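Local structure of sulfate transporter 4.1, chloroplastic (Arabidopsis thaliana, 7LHV) at residues T78-P81 with C82-W85; N170-L173 with H174-A178; Y448-A451 with I452-R456. The protein carries sulfate across a membrane together with protons, as an SLC26/SulP-family symporter, and may take part in regulating sulfate assimilation. All blocks are in the same frame, centred on the assembly; numbering follows the deposited sequence.

How the contacts relate
From the N terminus the three contacts follow one another in series, none nesting or crossing, and each is local, between residues a turn or so apart. Contact 1 (78-85) is the bend that joins helix 72-79 to helix 83-86. Contact 2 (170-178) leads from the loop after helix 153-166 into helix 173-194, and contact 3 (448-456) lies within helix 448-457, beside the second subunit. Their centres are 35 to 41 Å apart and no two touch. Contacts 1 and 3 sit on opposite sides of the chain's centre; contacts 2 and 3 both belong to the sulfate permease family region.

Contact 1. Residues T78-P81 with C82-W85; sequences TLFP and CFRW
Arg84 N donates a hydrogen bond to Pro81 O at 2.9 Å, and Phe83 N reaches Phe80 O only weakly, at 3.4 Å. Both bonds join residues three apart; together with Trp85 N to Cys82 O they form a run of i to i+3 turns that leads into the short, weakly bonded helix 83-86, just after Phe80 has left helical geometry. The apolar part of the contact lies between the two phenylalanines, whose side chains run side by side and point the same way. Phe83 brings its ring edge to Phe80, with Phe83 CD2 lying 3.5 Å from Phe80 CB. Phe83 CE2 meets Phe80 CD2 at 3.7 Å. Cys82 SG, set between its own backbone N and carbonyl carbon (chi1 65°), also touches Phe80, 4.0 Å from Phe80 CB. Arg84 lays its CB against Pro81 O, and its chain then bends at chi3; its NH2 is hydrogen-bonded to Glu362 O. The turn thus links helix 72-79 to the short helix 83-86, with Phe83 folded back on Ile76 and Arg84 on Asp77 of the former, while Trp85 packs on Arg145 and Thr404 in loops.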
loop_
_atom_site.group_PDB
_atom_site.type_symbol
_atom_site.label_atom_id
_atom_site.label_comp_id
_atom_site.label_asym_id
_atom_site.label_seq_id
_atom_site.Cartn_x
_atom_site.Cartn_y
_atom_site.Cartn_z
ATOM N N THR A 78 -15.950 -17.439 -26.870
ATOM C CA THR A 78 -15.824 -17.047 -25.470
ATOM C C THR A 78 -14.957 -18.033 -24.695
ATOM O O THR A 78 -14.077 -17.630 -23.926
ATOM C CB THR A 78 -17.209 -16.934 -24.832
ATOM O OG1 THR A 78 -17.996 -15.983 -25.560
ATOM C CG2 THR A 78 -17.096 -16.488 -23.383
ATOM N N LEU A 79 -15.188 -19.332 -24.887
ATOM C CA LEU A 79 -14.447 -20.321 -24.111
ATOM C C LEU A 79 -13.062 -20.601 -24.683
ATOM O O LEU A 79 -12.134 -20.895 -23.923
ATOM C CB LEU A 79 -15.241 -21.624 -24.015
ATOM C CG LEU A 79 -16.404 -21.637 -23.023
ATOM C CD1 LEU A 79 -16.869 -23.060 -22.776
ATOM C CD2 LEU A 79 -16.012 -20.966 -21.718
ATOM N N PHE A 80 -12.898 -20.516 -26.004
ATOM C CA PHE A 80 -11.649 -20.878 -26.673
ATOM C C PHE A 80 -11.117 -19.666 -27.426
ATOM O O PHE A 80 -11.484 -19.437 -28.589
ATOM C CB PHE A 80 -11.863 -22.053 -27.622
ATOM C CG PHE A 80 -12.270 -23.321 -26.934
ATOM C CD1 PHE A 80 -11.806 -23.619 -25.667
ATOM C CD2 PHE A 80 -13.120 -24.217 -27.559
ATOM C CE1 PHE A 80 -12.183 -24.786 -25.035
ATOM C CE2 PHE A 80 -13.500 -25.385 -26.933
ATOM C CZ PHE A 80 -13.031 -25.669 -25.671
ATOM N N PRO A 81 -10.249 -18.865 -26.807
ATOM C CA PRO A 81 -9.688 -17.705 -27.519
ATOM C C PRO A 81 -8.814 -18.075 -28.703
ATOM O O PRO A 81 -8.543 -17.209 -29.543
ATOM C CB PRO A 81 -8.887 -16.976 -26.431
ATOM C CG PRO A 81 -8.630 -18.002 -25.390
ATOM C CD PRO A 81 -9.804 -18.925 -25.407
ATOM N N CYS A 82 -8.363 -19.330 -28.797
ATOM C CA CYS A 82 -7.510 -19.735 -29.909
ATOM C C CYS A 82 -8.192 -19.491 -31.250
ATOM O O CYS A 82 -7.541 -19.092 -32.224
ATOM C CB CYS A 82 -7.131 -21.208 -29.767
ATOM S SG CYS A 82 -8.525 -22.348 -29.891
ATOM N N PHE A 83 -9.510 -19.696 -31.308
ATOM C CA PHE A 83 -10.238 -19.498 -32.555
ATOM C C PHE A 83 -10.129 -18.069 -33.063
ATOM O O PHE A 83 -10.344 -17.834 -34.256
ATOM C CB PHE A 83 -11.704 -19.886 -32.371
ATOM C CG PHE A 83 -11.934 -21.365 -32.334
ATOM C CD1 PHE A 83 -12.059 -22.092 -33.505
ATOM C CD2 PHE A 83 -12.024 -22.035 -31.126
ATOM C CE1 PHE A 83 -12.270 -23.458 -33.473
ATOM C CE2 PHE A 83 -12.234 -23.400 -31.086
ATOM C CZ PHE A 83 -12.358 -24.111 -32.262
ATOM N N ARG A 84 -9.774 -17.118 -32.193
ATOM C CA ARG A 84 -9.565 -15.747 -32.642
ATOM C C ARG A 84 -8.540 -15.673 -33.763
ATOM O O ARG A 84 -8.623 -14.785 -34.617
ATOM C CB ARG A 84 -9.132 -14.864 -31.472
ATOM C CG ARG A 84 -10.274 -14.379 -30.598
ATOM C CD ARG A 84 -9.752 -13.537 -29.450
ATOM N NE ARG A 84 -9.011 -12.376 -29.925
ATOM C CZ ARG A 84 -8.128 -11.703 -29.200
ATOM N NH1 ARG A 84 -7.852 -12.046 -27.954
ATOM N NH2 ARG A 84 -7.509 -10.657 -29.742
ATOM N N TRP A 85 -7.569 -16.588 -33.784
ATOM C CA TRP A 85 -6.643 -16.658 -34.906
ATOM C C TRP A 85 -6.918 -17.830 -35.838
ATOM O O TRP A 85 -6.282 -17.918 -36.894
ATOM C CB TRP A 85 -5.190 -16.725 -34.413
ATOM C CG TRP A 85 -4.924 -17.746 -33.353
ATOM C CD1 TRP A 85 -4.871 -17.532 -32.009
ATOM C CD2 TRP A 85 -4.659 -19.141 -33.548
ATOM N NE1 TRP A 85 -4.596 -18.706 -31.353
ATOM C CE2 TRP A 85 -4.462 -19.710 -32.275
ATOM C CE3 TRP A 85 -4.575 -19.966 -34.673
ATOM C CZ2 TRP A 85 -4.186 -21.063 -32.096
ATOM C CZ3 TRP A 85 -4.300 -21.309 -34.494
ATOM C CH2 TRP A 85 -4.110 -21.845 -33.215
#

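Contact 2. Residues N170-L173 with H174-A178; sequences NEEL and HIELA
Leu177 lies over the side chain of Leu173, one helical turn earlier. Its CD1 comes 3.8 Å from Leu173 CG, and the two leucines cross at a slant. With Leu177 CG anti to its carbonyl carbon (chi1 -81°), the branch is swung back toward the start of the helix. The backbone follows the same pairing: Leu177 N donates a hydrogen bond to Leu173 O at 2.9 Å. Leu173 sends its CG the other way, anti to the backbone N (chi1 -170°), and this turns the isobutyl group alongside the helix to meet Leu177.

This is the first turn of helix 173-194, which largely coincides with a predicted membrane-spanning segment of the sulfate permease region; residues 170-172 end the loop that leads into it. Ile175 reaches back along that loop, its CD1 3.5 Å from Glu171 O. His174 brings CD2 to 3.9 Å from Glu171 N, while the backbone N of Asn170 lies near the imidazole plane at the ring edge. The neighbouring ring atom NE2 makes a weak hydrogen bond to Ala167 O, linking the start of helix 173-194 to the beginning of the loop after helix 153-166.

Two acidic groups approach each other, Glu172 from the exposed loop: Glu172 OE2 and Glu176 OE2 are 4.2 Å apart, like charges that may make it somewhat harder for both to be ionised at once. Glu176 is extended beyond CG, and its OE1 is hydrogen-bonded to Ser326 OG; a long, weak ion pair to Arg325 may offset part of the charge. Leu177 also packs on Leu163 and Ile166 of helix 153-166.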
loop_
_atom_site.group_PDB
_atom_site.type_symbol
_atom_site.label_atom_id
_atom_site.label_comp_id
_atom_site.label_asym_id
_atom_site.label_seq_id
_atom_site.Cartn_x
_atom_site.Cartn_y
_atom_site.Cartn_z
ATOM N N ASN A 170 14.943 -35.005 -0.083
ATOM C CA ASN A 170 14.005 -36.096 -0.328
ATOM C C ASN A 170 14.055 -36.562 -1.777
ATOM O O ASN A 170 14.026 -37.768 -2.046
ATOM C CB ASN A 170 12.588 -35.667 0.047
ATOM C CG ASN A 170 12.401 -35.526 1.542
ATOM O OD1 ASN A 170 13.113 -36.147 2.330
ATOM N ND2 ASN A 170 11.439 -34.704 1.942
ATOM N N GLU A 171 14.094 -35.617 -2.723
ATOM C CA GLU A 171 14.137 -35.883 -4.160
ATOM C C GLU A 171 12.825 -36.504 -4.633
ATOM O O GLU A 171 12.609 -36.689 -5.835
ATOM C CB GLU A 171 15.334 -36.776 -4.515
ATOM C CG GLU A 171 15.600 -36.939 -6.007
ATOM C CD GLU A 171 17.023 -37.366 -6.305
ATOM O OE1 GLU A 171 17.938 -36.963 -5.555
ATOM O OE2 GLU A 171 17.228 -38.109 -7.288
ATOM N N GLU A 172 11.932 -36.798 -3.699
ATOM C CA GLU A 172 10.596 -37.297 -3.992
ATOM C C GLU A 172 9.510 -36.360 -3.498
ATOM O O GLU A 172 8.498 -36.181 -4.179
ATOM C CB GLU A 172 10.398 -38.687 -3.372
ATOM C CG GLU A 172 9.044 -39.310 -3.664
ATOM C CD GLU A 172 8.843 -39.604 -5.138
ATOM O OE1 GLU A 172 9.851 -39.800 -5.852
ATOM O OE2 GLU A 172 7.678 -39.639 -5.585
ATOM N N LEU A 173 9.694 -35.763 -2.320
ATOM C CA LEU A 173 8.794 -34.704 -1.884
ATOM C C LEU A 173 8.995 -33.436 -2.701
ATOM O O LEU A 173 8.070 -32.625 -2.815
ATOM C CB LEU A 173 8.999 -34.420 -0.396
ATOM C CG LEU A 173 7.967 -33.512 0.272
ATOM C CD1 LEU A 173 6.579 -34.116 0.169
ATOM C CD2 LEU A 173 8.338 -33.257 1.720
ATOM N N HIS A 174 10.184 -33.251 -3.282
ATOM C CA HIS A 174 10.423 -32.093 -4.136
ATOM C C HIS A 174 9.480 -32.084 -5.331
ATOM O O HIS A 174 8.921 -31.040 -5.686
ATOM C CB HIS A 174 11.871 -32.083 -4.623
ATOM C CG HIS A 174 12.825 -31.412 -3.688
ATOM N ND1 HIS A 174 13.347 -30.161 -3.932
ATOM C CD2 HIS A 174 13.366 -31.823 -2.517
ATOM C CE1 HIS A 174 14.161 -29.825 -2.948
ATOM N NE2 HIS A 174 14.190 -30.817 -2.075
ATOM N N ILE A 175 9.293 -33.242 -5.964
ATOM C CA ILE A 175 8.456 -33.319 -7.158
ATOM C C ILE A 175 7.007 -32.995 -6.818
ATOM O O ILE A 175 6.352 -32.194 -7.497
ATOM C CB ILE A 175 8.588 -34.709 -7.801
ATOM C CG1 ILE A 175 9.987 -34.884 -8.392
ATOM C CG2 ILE A 175 7.513 -34.914 -8.846
ATOM C CD1 ILE A 175 10.392 -36.324 -8.572
ATOM N N GLU A 176 6.482 -33.623 -5.762
ATOM C CA GLU A 176 5.101 -33.375 -5.368
ATOM C C GLU A 176 4.906 -31.930 -4.935
ATOM O O GLU A 176 3.874 -31.320 -5.231
ATOM C CB GLU A 176 4.690 -34.331 -4.250
ATOM C CG GLU A 176 4.737 -35.796 -4.641
ATOM C CD GLU A 176 4.287 -36.709 -3.519
ATOM O OE1 GLU A 176 3.908 -36.191 -2.449
ATOM O OE2 GLU A 176 4.307 -37.942 -3.710
ATOM N N LEU A 177 5.889 -31.366 -4.233
ATOM C CA LEU A 177 5.795 -29.971 -3.824
ATOM C C LEU A 177 5.793 -29.040 -5.026
ATOM O O LEU A 177 5.044 -28.060 -5.054
ATOM C CB LEU A 177 6.937 -29.628 -2.871
ATOM C CG LEU A 177 6.730 -30.039 -1.415
ATOM C CD1 LEU A 177 8.012 -29.856 -0.627
ATOM C CD2 LEU A 177 5.604 -29.234 -0.802
ATOM N N ALA A 178 6.622 -29.325 -6.033
ATOM C CA ALA A 178 6.640 -28.491 -7.232
ATOM C C ALA A 178 5.321 -28.578 -7.992
ATOM O O ALA A 178 4.804 -27.560 -8.473
ATOM C CB ALA A 178 7.805 -28.892 -8.133
#

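Contact 3. Residues Y448-A451 with I452-R456; sequences YDEA and IFLWR
Four consecutive backbone hydrogen bonds run from residues 452-455 back to residues 448-451, the i to i+4 ladder of a regular alpha-helix. Ile452 N bonds to Tyr448 O, Phe453 N to Asp449 O, Leu454 N to Glu450 O and Trp455 N to Ala451 O, all at 2.8 to 2.9 Å. Outside this core, Glu450 sends CG anti to its backbone N (chi1 -168°) and then bends at chi2, which carries the carboxylate forward along the helix. Glu450 OE2 stops 3.7 Å from Phe453 CD2 and also reaches the methyl CD2 of Leu454, at 3.9 Å. Glu450 and Phe453 lie side by side, pointing the same way, with the carboxylate and ring planes 54° apart. On another side of the helix Ile452 CD1 approaches the edge of the Tyr448 ring, 4.3 Å from Tyr448 CD2, a loose apolar contact at the surface. Helix 448-457 packs through Ala451 and Leu454 on Trp465 of helix 459-474, whose Phe462 meets the Trp455 ring edge-to-face. Glu450 rests on Ser210 and Leu454 on Ser207 of helix 206-229. Phe453 also packs on Glu588 of the second subunit and Leu454 on Ser584 of the second subunit, placing this helix at the dimer interface.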
loop_
_atom_site.group_PDB
_atom_site.type_symbol
_atom_site.label_atom_id
_atom_site.label_comp_id
_atom_site.label_asym_id
_atom_site.label_seq_id
_atom_site.Cartn_x
_atom_site.Cartn_y
_atom_site.Cartn_z
ATOM N N TYR A 448 22.250 -4.005 -16.183
ATOM C CA TYR A 448 22.929 -2.795 -15.734
ATOM C C TYR A 448 22.684 -1.604 -16.650
ATOM O O TYR A 448 22.920 -0.461 -16.238
ATOM C CB TYR A 448 24.434 -3.043 -15.622
ATOM C CG TYR A 448 25.077 -3.485 -16.916
ATOM C CD1 TYR A 448 25.051 -4.816 -17.308
ATOM C CD2 TYR A 448 25.706 -2.571 -17.748
ATOM C CE1 TYR A 448 25.632 -5.223 -18.490
ATOM C CE2 TYR A 448 26.291 -2.968 -18.933
ATOM C CZ TYR A 448 26.251 -4.297 -19.298
ATOM O OH TYR A 448 26.833 -4.698 -20.477
ATOM N N ASP A 449 22.231 -1.841 -17.883
ATOM C CA ASP A 449 21.917 -0.734 -18.778
ATOM C C ASP A 449 20.798 0.127 -18.210
ATOM O O ASP A 449 20.852 1.360 -18.288
ATOM C CB ASP A 449 21.539 -1.263 -20.159
ATOM C CG ASP A 449 22.716 -1.298 -21.109
ATOM O OD1 ASP A 449 23.790 -0.776 -20.745
ATOM O OD2 ASP A 449 22.566 -1.844 -22.222
ATOM N N GLU A 450 19.777 -0.505 -17.628
ATOM C CA GLU A 450 18.723 0.266 -16.982
ATOM C C GLU A 450 19.258 1.011 -15.771
ATOM O O GLU A 450 18.800 2.113 -15.468
ATOM C CB GLU A 450 17.565 -0.638 -16.573
ATOM C CG GLU A 450 16.312 0.105 -16.160
ATOM C CD GLU A 450 15.671 0.841 -17.320
ATOM O OE1 GLU A 450 15.872 0.422 -18.479
ATOM O OE2 GLU A 450 14.963 1.842 -17.076
ATOM N N ALA A 451 20.222 0.426 -15.058
ATOM C CA ALA A 451 20.824 1.135 -13.933
ATOM C C ALA A 451 21.532 2.399 -14.398
ATOM O O ALA A 451 21.399 3.462 -13.778
ATOM C CB ALA A 451 21.794 0.220 -13.191
ATOM N N ILE A 452 22.280 2.308 -15.499
ATOM C CA ILE A 452 22.948 3.487 -16.045
ATOM C C ILE A 452 21.923 4.517 -16.506
ATOM O O ILE A 452 22.077 5.722 -16.268
ATOM C CB ILE A 452 23.899 3.077 -17.181
ATOM C CG1 ILE A 452 25.059 2.255 -16.624
ATOM C CG2 ILE A 452 24.420 4.300 -17.909
ATOM C CD1 ILE A 452 25.959 1.682 -17.685
ATOM N N PHE A 453 20.859 4.058 -17.169
ATOM C CA PHE A 453 19.818 4.974 -17.626
ATOM C C PHE A 453 19.154 5.688 -16.455
ATOM O O PHE A 453 18.913 6.900 -16.512
ATOM C CB PHE A 453 18.782 4.210 -18.445
ATOM C CG PHE A 453 17.661 5.061 -18.956
ATOM C CD1 PHE A 453 17.859 5.922 -20.017
ATOM C CD2 PHE A 453 16.407 4.992 -18.377
ATOM C CE1 PHE A 453 16.826 6.701 -20.490
ATOM C CE2 PHE A 453 15.371 5.770 -18.846
ATOM C CZ PHE A 453 15.581 6.625 -19.903
ATOM N N LEU A 454 18.849 4.951 -15.385
ATOM C CA LEU A 454 18.250 5.559 -14.203
ATOM C C LEU A 454 19.194 6.565 -13.566
ATOM O O LEU A 454 18.767 7.647 -13.149
ATOM C CB LEU A 454 17.864 4.481 -13.192
ATOM C CG LEU A 454 16.778 3.501 -13.624
ATOM C CD1 LEU A 454 16.490 2.502 -12.523
ATOM C CD2 LEU A 454 15.528 4.241 -14.023
ATOM N N TRP A 455 20.481 6.229 -13.476
ATOM C CA TRP A 455 21.438 7.182 -12.928
ATOM C C TRP A 455 21.472 8.451 -13.766
ATOM O O TRP A 455 21.608 9.557 -13.229
ATOM C CB TRP A 455 22.830 6.559 -12.858
ATOM C CG TRP A 455 23.887 7.549 -12.502
ATOM C CD1 TRP A 455 24.680 8.250 -13.360
ATOM C CD2 TRP A 455 24.274 7.946 -11.183
ATOM N NE1 TRP A 455 25.533 9.063 -12.657
ATOM C CE2 TRP A 455 25.304 8.894 -11.318
ATOM C CE3 TRP A 455 23.847 7.590 -9.901
ATOM C CZ2 TRP A 455 25.914 9.492 -10.220
ATOM C CZ3 TRP A 455 24.453 8.185 -8.815
ATOM C CH2 TRP A 455 25.474 9.124 -8.979
ATOM N N ARG A 456 21.347 8.312 -15.085
ATOM C CA ARG A 456 21.364 9.485 -15.950
ATOM C C ARG A 456 20.097 10.319 -15.792
ATOM O O ARG A 456 20.158 11.553 -15.817
ATOM C CB ARG A 456 21.546 9.059 -17.405
ATOM C CG ARG A 456 21.563 10.209 -18.395
ATOM C CD ARG A 456 22.006 9.735 -19.766
ATOM N NE ARG A 456 21.097 8.734 -20.313
ATOM C CZ ARG A 456 20.541 8.804 -21.514
ATOM N NH1 ARG A 456 20.778 9.821 -22.327
ATOM N NH2 ARG A 456 19.729 7.829 -21.910
#